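Local coordinates for protein MaoC-like dehydratase (Phytophthora Capsici, PDB 3KH8) that probably catalyses the reversible hydration or dehydration of enoyl-CoA-type substrates, at residues P85-P88 with V89-P92. Sequence-based numbering, arbitrary orientation.
Sequences PLYP and VCLP
The ring of Tyr87 receives Cys90 and Leu91 obliquely, both from the same side of the ring plane, Cys90 toward CE1 and Leu91 toward CE2. Tyr87 CE1 lies 3.8 Å from Cys90 CB, and Cys90 SG stands 5.1 Å from the ring centroid, 52° off the normal, a slanted sulfur-aromatic contact. Leu91 brings a methyl, CD2, to 3.8 Å from Tyr87 CE2, the two side chains crossing at about a right angle. The ring reaches both residues because chi1 of Tyr87, 179°, swings it away from the backbone N and along the turn. Tyr62 of helix 56-65 packs edge-to-face with this ring and also touches Cys90.

The backbone evidence is three successive i to i+3 hydrogen bonds, the signature of a 3-10 turn. Val89 N donates to Leu86 O at 3.1 Å, and Cys90 N to Tyr87 O at 2.8 Å. The third, from Leu91 N to Pro88 O at 3.0 Å, is more bent, and its donor sits 60° out of the carbonyl plane. Pro92, whose ring nitrogen has no hydrogen to give, instead places CD 3.3 Å from that same Pro88 O, adding no hydrogen bond.

Leu86 CG and Val89 CG1, 4.1 Å apart, form a separate apolar pair, and both side chains also touch Val130 on strand 123-132. The 3-10 turn leading into helix 91-94 thus packs against both that strand and helix 56-65, inside the hydratase 2-like N-terminal region. Chemically, the contact divides its work: the buried carbonyls of Leu86, Tyr87 and Pro88 each receive one backbone amide, the Pro88 bond being poorly aimed, while cohesion between the side chains is apolar and sulfur-aromatic, without a salt bridge.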
loop_
_atom_site.group_PDB
_atom_site.type_symbol
_atom_site.label_atom_id
_atom_site.label_comp_id
_atom_site.label_asym_id
_atom_site.label_seq_id
_atom_site.Cartn_x
_atom_site.Cartn_y
_atom_site.Cartn_z
ATOM N N PRO A 85 6.968 14.562 3.845
ATOM C CA PRO A 85 7.688 15.597 3.090
ATOM C C PRO A 85 8.489 15.130 1.869
ATOM O O PRO A 85 8.696 15.918 0.944
ATOM C CB PRO A 85 8.614 16.209 4.144
ATOM C CG PRO A 85 7.856 16.053 5.405
ATOM C CD PRO A 85 7.235 14.681 5.292
ATOM N N LEU A 86 8.928 13.875 1.858
ATOM C CA LEU A 86 9.690 13.348 0.726
ATOM C C LEU A 86 8.815 12.911 -0.459
ATOM O O LEU A 86 9.338 12.619 -1.538
ATOM C CB LEU A 86 10.592 12.186 1.164
ATOM C CG LEU A 86 11.767 11.852 0.230
ATOM C CD1 LEU A 86 12.862 12.918 0.324
ATOM C CD2 LEU A 86 12.337 10.471 0.526
ATOM N N TYR A 87 7.495 12.868 -0.272
ATOM C CA TYR A 87 6.606 12.340 -1.319
ATOM C C TYR A 87 6.818 12.890 -2.749
ATOM O O TYR A 87 6.727 12.121 -3.706
ATOM C CB TYR A 87 5.117 12.399 -0.911
ATOM C CG TYR A 87 4.199 11.876 -1.998
ATOM C CD1 TYR A 87 4.192 10.526 -2.338
ATOM C CD2 TYR A 87 3.363 12.736 -2.708
ATOM C CE1 TYR A 87 3.362 10.036 -3.353
ATOM C CE2 TYR A 87 2.532 12.259 -3.725
ATOM C CZ TYR A 87 2.537 10.912 -4.036
ATOM O OH TYR A 87 1.725 10.434 -5.035
ATOM N N PRO A 88 7.116 14.201 -2.908
ATOM C CA PRO A 88 7.339 14.713 -4.271
ATOM C C PRO A 88 8.295 13.902 -5.168
ATOM O O PRO A 88 8.132 13.929 -6.386
ATOM C CB PRO A 88 7.880 16.121 -4.022
ATOM C CG PRO A 88 7.183 16.546 -2.792
ATOM C CD PRO A 88 7.094 15.308 -1.929
ATOM N N VAL A 89 9.253 13.168 -4.590
ATOM C CA VAL A 89 10.156 12.317 -5.388
ATOM C C VAL A 89 9.427 11.263 -6.225
ATOM O O VAL A 89 9.968 10.771 -7.216
ATOM C CB VAL A 89 11.261 11.603 -4.541
ATOM C CG1 VAL A 89 12.079 12.615 -3.769
ATOM C CG2 VAL A 89 10.673 10.533 -3.607
ATOM N N CYS A 90 8.211 10.912 -5.810
ATOM C CA CYS A 90 7.412 9.915 -6.519
ATOM C C CYS A 90 6.685 10.486 -7.728
ATOM O O CYS A 90 6.346 9.748 -8.647
ATOM C CB CYS A 90 6.396 9.272 -5.568
ATOM S SG CYS A 90 7.169 8.241 -4.323
ATOM N N LEU A 91 6.447 11.796 -7.721
ATOM C CA LEU A 91 5.600 12.438 -8.739
ATOM C C LEU A 91 6.107 12.340 -10.191
ATOM O O LEU A 91 5.290 12.181 -11.106
ATOM C CB LEU A 91 5.259 13.883 -8.349
ATOM C CG LEU A 91 4.398 14.067 -7.092
ATOM C CD1 LEU A 91 4.379 15.524 -6.654
ATOM C CD2 LEU A 91 2.968 13.537 -7.288
ATOM N N PRO A 92 7.439 12.415 -10.411
ATOM C CA PRO A 92 7.949 12.178 -11.767
ATOM C C PRO A 92 7.711 10.757 -12.286
ATOM O O PRO A 92 7.669 10.553 -13.497
ATOM C CB PRO A 92 9.454 12.442 -11.628
ATOM C CG PRO A 92 9.568 13.346 -10.466
ATOM C CD PRO A 92 8.516 12.878 -9.513
#